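Local coordinates for Rubredoxin\:oxygen oxidoreductase (Desulfovibrio gigas, PDB 1E5D), which catalyses the four-electron reduction of one oxygen molecule to two water molecules, using a diiron centre and FMN, at residues A[143-148]-A[203-208]. Residues are numbered along the deposited sequence; the frame is centred on the assembly and turned at random.
Sequences RMLHWP and PQTLKA. With FMN (flavin mononucleotide), chain F; FEO (mu-oxo-diiron), chain D.
Behind the diiron site of the metallo-beta-lactamase-like domain, the loop that supplies the iron ligand His146 rests through Leu145 on helix 202-214. The two methyls of Leu145 lie against one turn of that helix: CD1 lies 3.7 Å from Ala208 CB and 3.9 Å from the Gln204 carbonyl O, while CD2 comes to 3.5 Å from Thr205 OG1. CB of Leu145 points toward the helix, and chi1 of -68°, with CG anti to the carbonyl carbon, carries both methyls onto it, the side chain crossing that of Thr205 at about a right angle. The Thr205 hydroxyl is hydrogen-bonded with Tyr201 O and Tyr194 OH, and the Gln204 carbonyl is already engaged by Ala208 N within the helix. Val198, Ile166 and Tyr201 also touch Leu145. Gln204, its chain bent at chi2 (80°), lies over the Met144 side of the contact, with NE2 4.1 Å from Met144 CB.

A cis peptide bond follows Leu145, and just past it His146 faces the other way, its NE2 2.1 Å from FE2 of the mu-oxo-diiron group; His79, Glu81 and Asp165 are further iron ligands. Trp147 then meets the FMN held by the second subunit, its NE1 3.2 Å from C9 at the indole edge, with Trp347 of that subunit edge-to-face against the indole. Between the segments themselves the contact is van der Waals packing, with leucine methyls set partly against polar atoms that are bonded within the helix or to its neighbours; Leu145 makes most of the loop's contact with this helix, while two consecutive residues beyond it serve the metal and the flavin.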
loop_
_atom_site.group_PDB
_atom_site.type_symbol
_atom_site.label_atom_id
_atom_site.label_comp_id
_atom_site.label_asym_id
_atom_site.label_seq_id
_atom_site.Cartn_x
_atom_site.Cartn_y
_atom_site.Cartn_z
ATOM N N ARG A 143 13.593 2.338 27.722
ATOM C CA ARG A 143 12.223 2.026 27.335
ATOM C C ARG A 143 11.801 2.849 26.114
ATOM O O ARG A 143 12.205 4.007 26.006
ATOM C CB ARG A 143 11.249 2.244 28.492
ATOM C CG ARG A 143 11.833 1.988 29.867
ATOM C CD ARG A 143 11.204 0.821 30.602
ATOM N NE ARG A 143 10.291 1.217 31.659
ATOM C CZ ARG A 143 10.277 0.912 32.944
ATOM N NH1 ARG A 143 11.184 0.125 33.506
ATOM N NH2 ARG A 143 9.313 1.411 33.720
ATOM N N MET A 144 11.018 2.223 25.249
ATOM C CA MET A 144 10.490 2.710 23.992
ATOM C C MET A 144 11.588 3.122 23.012
ATOM O O MET A 144 11.392 3.989 22.166
ATOM C CB MET A 144 9.537 3.894 24.200
ATOM C CG MET A 144 8.333 3.520 25.061
ATOM S SD MET A 144 7.829 1.806 24.834
ATOM C CE MET A 144 7.247 1.858 23.140
ATOM N N LEU A 145 12.743 2.484 23.137
ATOM C CA LEU A 145 13.822 2.649 22.173
ATOM C C LEU A 145 14.289 1.286 21.667
ATOM O O LEU A 145 15.401 0.874 22.012
ATOM C CB LEU A 145 15.000 3.396 22.786
ATOM C CG LEU A 145 14.784 4.865 23.141
ATOM C CD1 LEU A 145 16.101 5.496 23.575
ATOM C CD2 LEU A 145 14.197 5.640 21.972
ATOM N N HIS A 146 13.473 0.598 20.884
ATOM C CA HIS A 146 12.180 1.062 20.416
ATOM C C HIS A 146 11.027 0.251 20.984
ATOM O O HIS A 146 9.879 0.431 20.587
ATOM C CB HIS A 146 12.139 0.971 18.885
ATOM C CG HIS A 146 12.310 -0.456 18.452
ATOM N ND1 HIS A 146 11.265 -1.288 18.140
ATOM C CD2 HIS A 146 13.433 -1.186 18.295
ATOM C CE1 HIS A 146 11.738 -2.476 17.800
ATOM N NE2 HIS A 146 13.055 -2.442 17.886
ATOM N N TRP A 147 11.303 -0.648 21.916
ATOM C CA TRP A 147 10.263 -1.382 22.635
ATOM C C TRP A 147 10.366 -1.099 24.135
ATOM O O TRP A 147 11.384 -0.614 24.627
ATOM C CB TRP A 147 10.376 -2.882 22.394
ATOM C CG TRP A 147 9.754 -3.412 21.150
ATOM C CD1 TRP A 147 9.282 -2.710 20.077
ATOM C CD2 TRP A 147 9.536 -4.800 20.848
ATOM N NE1 TRP A 147 8.781 -3.569 19.124
ATOM C CE2 TRP A 147 8.927 -4.860 19.576
ATOM C CE3 TRP A 147 9.797 -5.990 21.528
ATOM C CZ2 TRP A 147 8.579 -6.072 18.980
ATOM C CZ3 TRP A 147 9.452 -7.192 20.942
ATOM C CH2 TRP A 147 8.849 -7.218 19.677
ATOM N N PRO A 148 9.329 -1.393 24.907
ATOM C CA PRO A 148 9.416 -1.186 26.353
ATOM C C PRO A 148 10.564 -1.952 27.005
ATOM O O PRO A 148 11.085 -1.459 28.005
ATOM C CB PRO A 148 8.097 -1.753 26.882
ATOM C CG PRO A 148 7.178 -1.779 25.713
ATOM C CD PRO A 148 8.021 -1.909 24.481
ATOM N N PRO A 203 11.401 11.924 21.784
ATOM C CA PRO A 203 11.635 12.429 23.147
ATOM C C PRO A 203 12.423 11.440 23.999
ATOM O O PRO A 203 13.383 11.816 24.671
ATOM C CB PRO A 203 10.241 12.603 23.745
ATOM C CG PRO A 203 9.285 12.553 22.608
ATOM C CD PRO A 203 9.967 11.875 21.466
ATOM N N GLN A 204 12.014 10.172 23.981
ATOM C CA GLN A 204 12.755 9.203 24.792
ATOM C C GLN A 204 14.203 9.164 24.315
ATOM O O GLN A 204 15.123 8.991 25.100
ATOM C CB GLN A 204 12.138 7.810 24.733
ATOM C CG GLN A 204 10.826 7.706 25.485
ATOM C CD GLN A 204 9.643 8.236 24.705
ATOM O OE1 GLN A 204 9.769 9.094 23.835
ATOM N NE2 GLN A 204 8.453 7.730 25.006
ATOM N N THR A 205 14.339 9.351 23.001
ATOM C CA THR A 205 15.664 9.343 22.404
ATOM C C THR A 205 16.532 10.374 23.117
ATOM O O THR A 205 17.642 10.102 23.563
ATOM C CB THR A 205 15.612 9.669 20.903
ATOM O OG1 THR A 205 14.934 8.621 20.194
ATOM C CG2 THR A 205 17.017 9.758 20.332
ATOM N N LEU A 206 15.967 11.577 23.211
ATOM C CA LEU A 206 16.697 12.678 23.833
ATOM C C LEU A 206 16.919 12.438 25.321
ATOM O O LEU A 206 18.022 12.639 25.833
ATOM C CB LEU A 206 15.950 13.992 23.582
ATOM C CG LEU A 206 15.912 14.421 22.114
ATOM C CD1 LEU A 206 14.996 15.619 21.962
ATOM C CD2 LEU A 206 17.299 14.735 21.588
ATOM N N LYS A 207 15.883 12.004 26.028
ATOM C CA LYS A 207 16.023 11.741 27.457
ATOM C C LYS A 207 17.126 10.721 27.719
ATOM O O LYS A 207 18.068 10.954 28.476
ATOM C CB LYS A 207 14.683 11.264 28.020
ATOM C CG LYS A 207 14.271 11.957 29.308
ATOM C CD LYS A 207 13.339 13.129 29.056
ATOM C CE LYS A 207 11.917 12.818 29.498
ATOM N NZ LYS A 207 11.143 14.039 29.859
ATOM N N ALA A 208 17.007 9.563 27.079
ATOM C CA ALA A 208 17.963 8.483 27.288
ATOM C C ALA A 208 19.380 8.957 27.022
ATOM O O ALA A 208 20.351 8.606 27.681
ATOM C CB ALA A 208 17.622 7.297 26.398
HETATM N N1 FMN F . 3.207 -3.079 19.809
HETATM C C2 FMN F . 2.159 -2.350 20.175
HETATM O O2 FMN F . 1.375 -2.733 20.999
HETATM N N3 FMN F . 2.079 -0.977 19.835
HETATM C C4 FMN F . 2.927 -0.423 18.903
HETATM O O4 FMN F . 2.663 0.696 18.519
HETATM C C4A FMN F . 3.838 -1.339 18.230
HETATM N N5 FMN F . 4.762 -0.864 17.359
HETATM C C5A FMN F . 5.644 -1.751 16.816
HETATM C C6 FMN F . 6.383 -1.341 15.679
HETATM C C7 FMN F . 7.411 -2.127 15.207
HETATM C C7M FMN F . 8.344 -1.625 14.136
HETATM C C8 FMN F . 7.511 -3.498 15.622
HETATM C C8M FMN F . 8.657 -4.362 15.160
HETATM C C9 FMN F . 6.718 -3.947 16.684
HETATM C C9A FMN F . 5.701 -3.123 17.174
HETATM N N10 FMN F . 4.788 -3.561 18.180
HETATM C C10 FMN F . 3.858 -2.734 18.666
HETATM C "C1'" FMN F . 4.902 -4.958 18.668
HETATM C "C2'" FMN F . 4.169 -5.954 17.740
HETATM O "O2'" FMN F . 2.787 -5.605 17.717
HETATM C "C3'" FMN F . 4.314 -7.338 18.348
HETATM O "O3'" FMN F . 5.671 -7.746 18.173
HETATM C "C4'" FMN F . 3.420 -8.340 17.598
HETATM O "O4'" FMN F . 3.484 -9.633 18.218
HETATM C "C5'" FMN F . 3.957 -8.437 16.176
HETATM O "O5'" FMN F . 2.995 -9.372 15.370
HETATM P P FMN F . 3.425 -10.076 14.102
HETATM O O1P FMN F . 2.116 -10.590 13.492
HETATM O O2P FMN F . 4.257 -9.293 13.311
HETATM O O3P FMN F . 4.208 -11.257 14.452
HETATM FE FE1 FEO D . 16.712 -5.413 15.671
HETATM FE FE2 FEO D . 14.031 -4.180 17.281
HETATM O O FEO D . 15.278 -5.908 16.543
HETATM O O HOH W 1 17.958 -6.938 17.097
#